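Local coordinates for peptide ABC transporter permease (Staphylococcus hominis, PDB 6EXS), which probably moves peptides, including thioalcohol-conjugated dipeptides that are precursors of human axillary malodour, across the membrane as a POT-family transporter, at residues 21-34 and 153-165. Residues are numbered along the deposited sequence; the frame is centred on the assembly and turned at random.
Sequences LFFVEFWERFSYYG and IFYMSVNLGALIS. With C3H (2-[[(2~{R})-2-azanyl-3-[(3~{S})-3-methyl-1-oxidanyl-hexan-3-yl]sulfanyl-propanoyl]amino]ethanoic acid), chain O; OLC ((2R)-2,3-dihydroxypropyl (9Z)-octadec-9-enoate), chain L.
The F22 ring lies between protein and lipid: CB of S157 stands over its centre, 3.5 Å from the centroid, C2 of the monoolein acyl chain lies over the rim of the opposite face, and I153 O, M156 CB and L160 CD1 line its edge. With CG anti to the backbone N (chi1 -179°), the ring swings across to helix 147-174 as a knob among I153, M156, S157 and L160. F30 repeats the pattern near the other end, one face over S165 CB, the other against W27, its edge on I164 CG2. F26, between them, presents its edge to I164 CD1 and fills a second hole. The Y33 ring has Y32 on one face and the bound peptide's N1 on the other, while A162 CB approaches CD2 obliquely at 3.6 Å; a small methyl suits this wall of the ligand pocket.

Glycine and serine let the axes close to 7.2 Å at a crossing angle of -37°. Bare G161 admits F30, whose CA lies 3.5 Å from G161 O in a nearly straight CA-H...O contact, and F26 CA meets S157 O likewise. Both serines turn their hydroxyls back onto their own helix, S157 OG to F154 O (2.6 Å) and S165 OG to G161 O, which gives each hydroxyl hydrogen an acceptor within a buried interface. E25 lays CB, CG and the carboxylate carbon against F154, and its OE1 comes to V158 CG2 (3.4 Å); R29, paired side-on with E28, packs its methylenes beside V158.

Helix 110-137 touches the E25 and F154 side, helix 178-204 meets V24, E28 and S31, and helix 338-357 receives N159 and A162 beside the peptide site of this major facilitator fold.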
ATOM      1  N   LEU A  21      -2.495 -10.021 -17.258  1.00 35.49           N
ATOM      2  CA  LEU A  21      -2.002  -9.321 -16.062  1.00 33.69           C
ATOM      3  C   LEU A  21      -3.104  -8.873 -15.100  1.00 38.32           C
ATOM      4  O   LEU A  21      -2.831  -8.748 -13.893  1.00 38.01           O
ATOM      5  CB  LEU A  21      -1.060  -8.171 -16.421  1.00 32.92           C
ATOM      6  CG  LEU A  21       0.195  -8.621 -17.197  1.00 38.04           C
ATOM      7  CD1 LEU A  21       1.056  -7.468 -17.555  1.00 38.40           C
ATOM      8  CD2 LEU A  21       0.993  -9.699 -16.453  1.00 38.88           C
ATOM      9  N   PHE A  22      -4.347  -8.705 -15.602  1.00 34.32           N
ATOM     10  CA  PHE A  22      -5.503  -8.372 -14.773  1.00 33.18           C
ATOM     11  C   PHE A  22      -5.816  -9.591 -13.887  1.00 37.66           C
ATOM     12  O   PHE A  22      -5.978  -9.422 -12.680  1.00 36.72           O
ATOM     13  CB  PHE A  22      -6.723  -7.969 -15.635  1.00 34.80           C
ATOM     14  CG  PHE A  22      -7.965  -7.571 -14.862  1.00 35.54           C
ATOM     15  CD1 PHE A  22      -8.797  -8.537 -14.299  1.00 37.79           C
ATOM     16  CD2 PHE A  22      -8.336  -6.236 -14.748  1.00 36.93           C
ATOM     17  CE1 PHE A  22      -9.946  -8.171 -13.596  1.00 38.22           C
ATOM     18  CE2 PHE A  22      -9.498  -5.873 -14.059  1.00 38.96           C
ATOM     19  CZ  PHE A  22     -10.288  -6.842 -13.481  1.00 37.12           C
ATOM     20  N   PHE A  23      -5.868 -10.813 -14.484  1.00 35.46           N
ATOM     21  CA  PHE A  23      -6.130 -12.079 -13.776  1.00 35.17           C
ATOM     22  C   PHE A  23      -5.024 -12.362 -12.760  1.00 37.88           C
ATOM     23  O   PHE A  23      -5.325 -12.777 -11.643  1.00 37.19           O
ATOM     24  CB  PHE A  23      -6.242 -13.240 -14.778  1.00 38.02           C
ATOM     25  CG  PHE A  23      -6.726 -14.576 -14.248  1.00 39.92           C
ATOM     26  CD1 PHE A  23      -5.859 -15.440 -13.588  1.00 43.60           C
ATOM     27  CD2 PHE A  23      -8.027 -15.006 -14.482  1.00 41.54           C
ATOM     28  CE1 PHE A  23      -6.288 -16.706 -13.164  1.00 44.93           C
ATOM     29  CE2 PHE A  23      -8.455 -16.268 -14.057  1.00 44.72           C
ATOM     30  CZ  PHE A  23      -7.584 -17.111 -13.403  1.00 43.36           C
ATOM     31  N   VAL A  24      -3.752 -12.137 -13.147  1.00 34.50           N
ATOM     32  CA  VAL A  24      -2.574 -12.337 -12.291  1.00 33.84           C
ATOM     33  C   VAL A  24      -2.613 -11.362 -11.102  1.00 39.57           C
ATOM     34  O   VAL A  24      -2.497 -11.802  -9.956  1.00 40.28           O
ATOM     35  CB  VAL A  24      -1.253 -12.238 -13.104  1.00 37.06           C
ATOM     36  CG1 VAL A  24      -0.030 -12.190 -12.193  1.00 36.41           C
ATOM     37  CG2 VAL A  24      -1.134 -13.378 -14.107  1.00 37.32           C
ATOM     38  N   GLU A  25      -2.808 -10.050 -11.369  1.00 36.62           N
ATOM     39  CA  GLU A  25      -2.893  -9.023 -10.320  1.00 35.02           C
ATOM     40  C   GLU A  25      -4.086  -9.267  -9.396  1.00 37.53           C
ATOM     41  O   GLU A  25      -3.927  -9.180  -8.181  1.00 36.81           O
ATOM     42  CB  GLU A  25      -2.930  -7.608 -10.922  1.00 35.99           C
ATOM     43  CG  GLU A  25      -2.894  -6.475  -9.906  1.00 42.06           C
ATOM     44  CD  GLU A  25      -1.583  -6.177  -9.205  1.00 56.10           C
ATOM     45  OE1 GLU A  25      -1.518  -5.128  -8.527  1.00 65.77           O
ATOM     46  OE2 GLU A  25      -0.615  -6.957  -9.356  1.00 45.66           O
ATOM     47  N   PHE A  26      -5.260  -9.605  -9.954  1.00 33.86           N
ATOM     48  CA  PHE A  26      -6.442  -9.899  -9.131  1.00 33.55           C
ATOM     49  C   PHE A  26      -6.136 -10.887  -8.004  1.00 38.69           C
ATOM     50  O   PHE A  26      -6.484 -10.609  -6.861  1.00 39.05           O
ATOM     51  CB  PHE A  26      -7.630 -10.424  -9.976  1.00 35.42           C
ATOM     52  CG  PHE A  26      -8.772 -10.918  -9.117  1.00 36.63           C
ATOM     53  CD1 PHE A  26      -9.703 -10.029  -8.591  1.00 38.96           C
ATOM     54  CD2 PHE A  26      -8.889 -12.265  -8.792  1.00 39.00           C
ATOM     55  CE1 PHE A  26     -10.740 -10.481  -7.768  1.00 39.84           C
ATOM     56  CE2 PHE A  26      -9.926 -12.713  -7.964  1.00 41.63           C
ATOM     57  CZ  PHE A  26     -10.837 -11.816  -7.450  1.00 39.08           C
ATOM     58  N   TRP A  27      -5.512 -12.044  -8.346  1.00 35.22           N
ATOM     59  CA  TRP A  27      -5.202 -13.150  -7.449  1.00 34.50           C
ATOM     60  C   TRP A  27      -4.077 -12.856  -6.466  1.00 38.98           C
ATOM     61  O   TRP A  27      -4.105 -13.389  -5.352  1.00 38.41           O
ATOM     62  CB  TRP A  27      -4.952 -14.436  -8.239  1.00 33.73           C
ATOM     63  CG  TRP A  27      -6.233 -15.015  -8.783  1.00 34.76           C
ATOM     64  CD1 TRP A  27      -6.619 -15.055 -10.088  1.00 38.02           C
ATOM     65  CD2 TRP A  27      -7.348 -15.506  -8.021  1.00 34.41           C
ATOM     66  NE1 TRP A  27      -7.883 -15.575 -10.195  1.00 37.79           N
ATOM     67  CE2 TRP A  27      -8.357 -15.862  -8.940  1.00 38.94           C
ATOM     68  CE3 TRP A  27      -7.575 -15.727  -6.647  1.00 35.26           C
ATOM     69  CZ2 TRP A  27      -9.581 -16.416  -8.533  1.00 38.07           C
ATOM     70  CZ3 TRP A  27      -8.789 -16.267  -6.246  1.00 36.52           C
ATOM     71  CH2 TRP A  27      -9.771 -16.613  -7.182  1.00 37.69           C
ATOM     72  N   GLU A  28      -3.126 -11.983  -6.833  1.00 35.68           N
ATOM     73  CA  GLU A  28      -2.068 -11.564  -5.917  1.00 34.94           C
ATOM     74  C   GLU A  28      -2.651 -10.575  -4.904  1.00 37.44           C
ATOM     75  O   GLU A  28      -2.314 -10.651  -3.723  1.00 37.95           O
ATOM     76  CB  GLU A  28      -0.876 -10.944  -6.673  1.00 36.44           C
ATOM     77  CG  GLU A  28       0.346 -10.708  -5.791  1.00 44.61           C
ATOM     78  CD  GLU A  28       0.347  -9.416  -4.995  1.00 50.02           C
ATOM     79  OE1 GLU A  28       0.763  -9.437  -3.814  1.00 45.02           O
ATOM     80  OE2 GLU A  28      -0.082  -8.381  -5.551  1.00 39.26           O
ATOM     81  N   ARG A  29      -3.509  -9.642  -5.366  1.00 32.27           N
ATOM     82  CA  ARG A  29      -4.154  -8.667  -4.492  1.00 32.00           C
ATOM     83  C   ARG A  29      -5.224  -9.316  -3.590  1.00 37.93           C
ATOM     84  O   ARG A  29      -5.340  -8.932  -2.423  1.00 36.64           O
ATOM     85  CB  ARG A  29      -4.690  -7.466  -5.283  1.00 29.74           C
ATOM     86  CG  ARG A  29      -3.610  -6.653  -6.012  1.00 35.51           C
ATOM     87  CD  ARG A  29      -2.807  -5.727  -5.105  1.00 38.61           C
ATOM     88  NE  ARG A  29      -1.740  -6.463  -4.431  1.00 46.05           N
ATOM     89  CZ  ARG A  29      -1.025  -6.010  -3.411  1.00 61.53           C
ATOM     90  NH1 ARG A  29      -1.241  -4.793  -2.924  1.00 50.11           N
ATOM     91  NH2 ARG A  29      -0.072  -6.764  -2.878  1.00 48.78           N
ATOM     92  N   PHE A  30      -5.976 -10.323  -4.130  1.00 36.03           N
ATOM     93  CA  PHE A  30      -6.970 -11.126  -3.413  1.00 36.26           C
ATOM     94  C   PHE A  30      -6.264 -11.806  -2.232  1.00 42.77           C
ATOM     95  O   PHE A  30      -6.685 -11.665  -1.077  1.00 44.09           O
ATOM     96  CB  PHE A  30      -7.562 -12.202  -4.351  1.00 38.42           C
ATOM     97  CG  PHE A  30      -8.490 -13.200  -3.694  1.00 40.21           C
ATOM     98  CD1 PHE A  30      -7.989 -14.351  -3.086  1.00 43.39           C
ATOM     99  CD2 PHE A  30      -9.867 -13.003  -3.700  1.00 42.03           C
ATOM    100  CE1 PHE A  30      -8.847 -15.262  -2.451  1.00 44.40           C
ATOM    101  CE2 PHE A  30     -10.724 -13.923  -3.074  1.00 45.06           C
ATOM    102  CZ  PHE A  30     -10.208 -15.041  -2.448  1.00 42.96           C
ATOM    103  N   SER A  31      -5.185 -12.545  -2.533  1.00 38.65           N
ATOM    104  CA  SER A  31      -4.433 -13.278  -1.531  1.00 37.67           C
ATOM    105  C   SER A  31      -3.662 -12.348  -0.583  1.00 40.48           C
ATOM    106  O   SER A  31      -3.584 -12.669   0.610  1.00 41.72           O
ATOM    107  CB  SER A  31      -3.544 -14.326  -2.186  1.00 41.12           C
ATOM    108  OG  SER A  31      -2.652 -13.749  -3.122  1.00 52.43           O
ATOM    109  N   TYR A  32      -3.160 -11.178  -1.069  1.00 34.02           N
ATOM    110  CA  TYR A  32      -2.463 -10.226  -0.193  1.00 32.82           C
ATOM    111  C   TYR A  32      -3.405  -9.614   0.815  1.00 38.28           C
ATOM    112  O   TYR A  32      -3.088  -9.619   2.007  1.00 40.33           O
ATOM    113  CB  TYR A  32      -1.753  -9.094  -0.951  1.00 33.31           C
ATOM    114  CG  TYR A  32      -1.224  -7.993  -0.042  1.00 34.19           C
ATOM    115  CD1 TYR A  32      -0.111  -8.203   0.772  1.00 35.94           C
ATOM    116  CD2 TYR A  32      -1.840  -6.742   0.005  1.00 34.26           C
ATOM    117  CE1 TYR A  32       0.363  -7.206   1.625  1.00 34.71           C
ATOM    118  CE2 TYR A  32      -1.370  -5.735   0.851  1.00 34.66           C
ATOM    119  CZ  TYR A  32      -0.270  -5.974   1.662  1.00 39.80           C
ATOM    120  OH  TYR A  32       0.224  -4.975   2.474  1.00 38.62           O
ATOM    121  N   TYR A  33      -4.545  -9.065   0.345  1.00 33.51           N
ATOM    122  CA  TYR A  33      -5.502  -8.400   1.217  1.00 33.22           C
ATOM    123  C   TYR A  33      -6.279  -9.369   2.093  1.00 37.85           C
ATOM    124  O   TYR A  33      -6.671  -8.989   3.187  1.00 37.32           O
ATOM    125  CB  TYR A  33      -6.414  -7.439   0.441  1.00 34.21           C
ATOM    126  CG  TYR A  33      -5.677  -6.171   0.058  1.00 34.41           C
ATOM    127  CD1 TYR A  33      -5.229  -5.282   1.031  1.00 36.23           C
ATOM    128  CD2 TYR A  33      -5.357  -5.901  -1.267  1.00 34.88           C
ATOM    129  CE1 TYR A  33      -4.495  -4.147   0.693  1.00 38.14           C
ATOM    130  CE2 TYR A  33      -4.623  -4.767  -1.619  1.00 35.71           C
ATOM    131  CZ  TYR A  33      -4.181  -3.903  -0.632  1.00 45.65           C
ATOM    132  OH  TYR A  33      -3.485  -2.771  -0.959  1.00 49.49           O
ATOM    133  N   GLY A  34      -6.419 -10.614   1.649  1.00 35.45           N
ATOM    134  CA  GLY A  34      -7.087 -11.660   2.410  1.00 35.39           C
ATOM    135  C   GLY A  34      -6.256 -12.086   3.601  1.00 40.02           C
ATOM    136  O   GLY A  34      -6.768 -12.181   4.722  1.00 40.36           O
ATOM    137  N   ILE A 153      -8.446   0.083 -15.741  1.00 41.47           N
ATOM    138  CA  ILE A 153      -8.875  -1.329 -15.783  1.00 39.97           C
ATOM    139  C   ILE A 153      -7.929  -2.174 -14.899  1.00 42.22           C
ATOM    140  O   ILE A 153      -8.412  -2.912 -14.051  1.00 40.99           O
ATOM    141  CB  ILE A 153      -8.974  -1.871 -17.243  1.00 42.51           C
ATOM    142  CG1 ILE A 153     -10.087  -1.146 -18.021  1.00 43.28           C
ATOM    143  CG2 ILE A 153      -9.146  -3.406 -17.297  1.00 40.99           C
ATOM    144  CD1 ILE A 153      -9.883  -1.116 -19.518  1.00 49.16           C
ATOM    145  N   PHE A 154      -6.597  -2.043 -15.075  1.00 38.10           N
ATOM    146  CA  PHE A 154      -5.627  -2.813 -14.286  1.00 37.59           C
ATOM    147  C   PHE A 154      -5.825  -2.661 -12.769  1.00 44.62           C
ATOM    148  O   PHE A 154      -5.757  -3.651 -12.039  1.00 43.88           O
ATOM    149  CB  PHE A 154      -4.174  -2.483 -14.694  1.00 38.70           C
ATOM    150  CG  PHE A 154      -3.102  -3.157 -13.866  1.00 38.59           C
ATOM    151  CD1 PHE A 154      -2.809  -4.503 -14.040  1.00 40.80           C
ATOM    152  CD2 PHE A 154      -2.384  -2.445 -12.918  1.00 39.60           C
ATOM    153  CE1 PHE A 154      -1.816  -5.120 -13.278  1.00 40.87           C
ATOM    154  CE2 PHE A 154      -1.397  -3.066 -12.149  1.00 41.70           C
ATOM    155  CZ  PHE A 154      -1.111  -4.394 -12.344  1.00 39.61           C
ATOM    156  N   TYR A 155      -6.093  -1.430 -12.300  1.00 43.01           N
ATOM    157  CA  TYR A 155      -6.266  -1.183 -10.877  1.00 42.49           C
ATOM    158  C   TYR A 155      -7.640  -1.628 -10.347  1.00 45.50           C
ATOM    159  O   TYR A 155      -7.810  -1.677  -9.125  1.00 45.11           O
ATOM    160  CB  TYR A 155      -5.928   0.267 -10.522  1.00 44.18           C
ATOM    161  CG  TYR A 155      -4.468   0.576 -10.759  1.00 46.53           C
ATOM    162  CD1 TYR A 155      -3.471  -0.052 -10.015  1.00 48.97           C
ATOM    163  CD2 TYR A 155      -4.079   1.499 -11.720  1.00 47.70           C
ATOM    164  CE1 TYR A 155      -2.119   0.210 -10.250  1.00 51.78           C
ATOM    165  CE2 TYR A 155      -2.734   1.768 -11.968  1.00 48.99           C
ATOM    166  CZ  TYR A 155      -1.755   1.120 -11.233  1.00 58.76           C
ATOM    167  OH  TYR A 155      -0.430   1.405 -11.474  1.00 60.97           O
ATOM    168  N   MET A 156      -8.575  -2.047 -11.239  1.00 41.40           N
ATOM    169  CA  MET A 156      -9.879  -2.604 -10.849  1.00 40.81           C
ATOM    170  C   MET A 156      -9.665  -3.996 -10.272  1.00 42.07           C
ATOM    171  O   MET A 156     -10.390  -4.394  -9.363  1.00 41.71           O
ATOM    172  CB  MET A 156     -10.839  -2.692 -12.032  1.00 44.17           C
ATOM    173  CG  MET A 156     -11.510  -1.386 -12.365  1.00 49.32           C
ATOM    174  SD  MET A 156     -12.638  -1.513 -13.781  1.00 55.58           S
ATOM    175  CE  MET A 156     -13.956  -2.570 -13.065  1.00 51.95           C
ATOM    176  N   SER A 157      -8.660  -4.734 -10.799  1.00 36.56           N
ATOM    177  CA  SER A 157      -8.279  -6.068 -10.327  1.00 35.41           C
ATOM    178  C   SER A 157      -7.790  -5.995  -8.880  1.00 37.91           C
ATOM    179  O   SER A 157      -8.079  -6.903  -8.098  1.00 38.52           O
ATOM    180  CB  SER A 157      -7.216  -6.690 -11.237  1.00 38.96           C
ATOM    181  OG  SER A 157      -5.941  -6.067 -11.171  1.00 41.20           O
ATOM    182  N   VAL A 158      -7.110  -4.874  -8.521  1.00 33.07           N
ATOM    183  CA  VAL A 158      -6.572  -4.551  -7.191  1.00 31.82           C
ATOM    184  C   VAL A 158      -7.723  -4.454  -6.167  1.00 36.36           C
ATOM    185  O   VAL A 158      -7.749  -5.225  -5.206  1.00 35.55           O
ATOM    186  CB  VAL A 158      -5.669  -3.266  -7.220  1.00 34.50           C
ATOM    187  CG1 VAL A 158      -5.282  -2.819  -5.810  1.00 33.91           C
ATOM    188  CG2 VAL A 158      -4.415  -3.479  -8.068  1.00 33.71           C
ATOM    189  N   ASN A 159      -8.682  -3.534  -6.406  1.00 34.37           N
ATOM    190  CA  ASN A 159      -9.854  -3.298  -5.554  1.00 34.69           C
ATOM    191  C   ASN A 159     -10.847  -4.466  -5.551  1.00 40.87           C
ATOM    192  O   ASN A 159     -11.483  -4.694  -4.514  1.00 41.37           O
ATOM    193  CB  ASN A 159     -10.543  -1.988  -5.895  1.00 33.70           C
ATOM    194  CG  ASN A 159      -9.671  -0.779  -5.724  1.00 50.13           C
ATOM    195  OD1 ASN A 159      -9.376  -0.068  -6.684  1.00 45.19           O
ATOM    196  ND2 ASN A 159      -9.247  -0.506  -4.500  1.00 42.19           N
ATOM    197  N   LEU A 160     -10.956  -5.229  -6.672  1.00 36.50           N
ATOM    198  CA  LEU A 160     -11.826  -6.414  -6.696  1.00 36.47           C
ATOM    199  C   LEU A 160     -11.250  -7.508  -5.793  1.00 40.94           C
ATOM    200  O   LEU A 160     -12.001  -8.138  -5.049  1.00 40.18           O
ATOM    201  CB  LEU A 160     -12.090  -6.940  -8.114  1.00 36.71           C
ATOM    202  CG  LEU A 160     -13.128  -6.155  -8.930  1.00 41.20           C
ATOM    203  CD1 LEU A 160     -12.935  -6.389 -10.404  1.00 42.01           C
ATOM    204  CD2 LEU A 160     -14.566  -6.501  -8.514  1.00 42.79           C
ATOM    205  N   GLY A 161      -9.921  -7.671  -5.820  1.00 37.16           N
ATOM    206  CA  GLY A 161      -9.226  -8.625  -4.964  1.00 36.05           C
ATOM    207  C   GLY A 161      -9.351  -8.222  -3.505  1.00 37.92           C
ATOM    208  O   GLY A 161      -9.715  -9.042  -2.660  1.00 37.35           O
ATOM    209  N   ALA A 162      -9.111  -6.923  -3.223  1.00 33.47           N
ATOM    210  CA  ALA A 162      -9.233  -6.320  -1.897  1.00 32.56           C
ATOM    211  C   ALA A 162     -10.668  -6.372  -1.342  1.00 37.06           C
ATOM    212  O   ALA A 162     -10.825  -6.451  -0.128  1.00 38.45           O
ATOM    213  CB  ALA A 162      -8.737  -4.886  -1.923  1.00 32.59           C
ATOM    214  N   LEU A 163     -11.699  -6.313  -2.216  1.00 32.52           N
ATOM    215  CA  LEU A 163     -13.113  -6.346  -1.822  1.00 31.75           C
ATOM    216  C   LEU A 163     -13.624  -7.748  -1.505  1.00 35.52           C
ATOM    217  O   LEU A 163     -14.254  -7.923  -0.469  1.00 36.19           O
ATOM    218  CB  LEU A 163     -14.019  -5.648  -2.878  1.00 31.74           C
ATOM    219  CG  LEU A 163     -15.538  -5.904  -2.809  1.00 36.88           C
ATOM    220  CD1 LEU A 163     -16.180  -5.288  -1.539  1.00 37.65           C
ATOM    221  CD2 LEU A 163     -16.234  -5.417  -4.055  1.00 37.48           C
ATOM    222  N   ILE A 164     -13.374  -8.727  -2.401  1.00 31.70           N
ATOM    223  CA  ILE A 164     -13.860 -10.113  -2.301  1.00 31.79           C
ATOM    224  C   ILE A 164     -13.163 -10.959  -1.199  1.00 35.34           C
ATOM    225  O   ILE A 164     -13.855 -11.695  -0.484  1.00 35.26           O
ATOM    226  CB  ILE A 164     -13.796 -10.812  -3.700  1.00 35.10           C
ATOM    227  CG1 ILE A 164     -14.660 -10.049  -4.749  1.00 35.96           C
ATOM    228  CG2 ILE A 164     -14.242 -12.273  -3.629  1.00 35.85           C
ATOM    229  CD1 ILE A 164     -14.364 -10.372  -6.236  1.00 42.30           C
ATOM    230  N   SER A 165     -11.820 -10.892  -1.090  1.00 31.04           N
ATOM    231  CA  SER A 165     -11.059 -11.721  -0.149  1.00 30.24           C
ATOM    232  C   SER A 165     -11.472 -11.586   1.340  1.00 36.64           C
ATOM    233  O   SER A 165     -11.622 -12.645   1.946  1.00 37.13           O
ATOM    234  CB  SER A 165      -9.558 -11.531  -0.315  1.00 30.73           C
ATOM    235  OG  SER A 165      -9.142 -10.187  -0.148  1.00 33.31           O
TER
HETATM  236  O2  C3H O 514      -5.420  -1.461  -2.422  0.75 69.54           O
HETATM  237  C11 C3H O 514      -6.434  -0.862  -2.475  0.75 68.31           C
HETATM  238  O3  C3H O 514      -6.612   0.175  -3.216  0.75 68.52           O
HETATM  239  C10 C3H O 514      -7.654  -1.163  -1.654  0.75 66.90           C
HETATM  240  N1  C3H O 514      -7.350  -1.779  -0.385  0.75 65.30           N
HETATM  241  C9  C3H O 514      -7.059  -1.055   0.683  0.75 65.79           C
HETATM  242  O1  C3H O 514      -6.234  -0.154   0.675  0.75 68.68           O
HETATM  243  C8  C3H O 514      -7.788  -1.344   1.954  0.75 63.57           C
HETATM  244  N   C3H O 514      -8.431  -2.647   1.851  0.75 63.93           N
HETATM  245  C7  C3H O 514      -6.822  -1.384   3.139  0.75 63.34           C
HETATM  246  S   C3H O 514      -6.766   0.070   4.221  0.75 63.64           S
HETATM  247  C3  C3H O 514      -8.371   0.288   5.160  0.75 55.14           C
HETATM  248  C4  C3H O 514      -8.469  -0.883   6.102  0.75 52.12           C
HETATM  249  C5  C3H O 514      -9.495   0.403   4.121  0.75 51.07           C
HETATM  250  C6  C3H O 514     -10.917   0.372   4.635  0.75 46.34           C
HETATM  251  O   C3H O 514     -11.635  -0.709   4.137  0.75 41.31           O
HETATM  252  C2  C3H O 514      -8.361   1.587   5.963  0.75 54.02           C
HETATM  253  C1  C3H O 514      -9.415   2.607   5.569  0.75 51.79           C
HETATM  254  C   C3H O 514      -9.334   3.842   6.425  0.75 50.23           C
HETATM  255  C24 OLC L 511     -14.142  -2.591 -19.535  1.00 78.67           C
HETATM  256  C5  OLC L 511     -14.888  -9.248 -14.535  1.00 81.84           C
HETATM  257  C4  OLC L 511     -14.537  -8.172 -15.543  1.00 82.40           C
HETATM  258  C3  OLC L 511     -13.056  -7.842 -15.582  1.00 82.86           C
HETATM  259  C2  OLC L 511     -12.665  -6.860 -16.684  1.00 83.76           C
HETATM  260  C21 OLC L 511     -14.470  -3.692 -17.304  1.00 81.17           C
HETATM  261  C1  OLC L 511     -13.092  -5.443 -16.431  1.00 84.24           C
HETATM  262  C22 OLC L 511     -13.720  -2.640 -18.084  1.00 79.86           C
HETATM  263  O19 OLC L 511     -12.873  -4.834 -15.417  1.00 86.27           O
HETATM  264  O25 OLC L 511     -13.559  -1.478 -20.195  1.00 78.45           O
HETATM  265  O23 OLC L 511     -13.953  -1.370 -17.469  1.00 81.22           O
HETATM  266  O20 OLC L 511     -13.753  -4.937 -17.484  1.00 82.65           O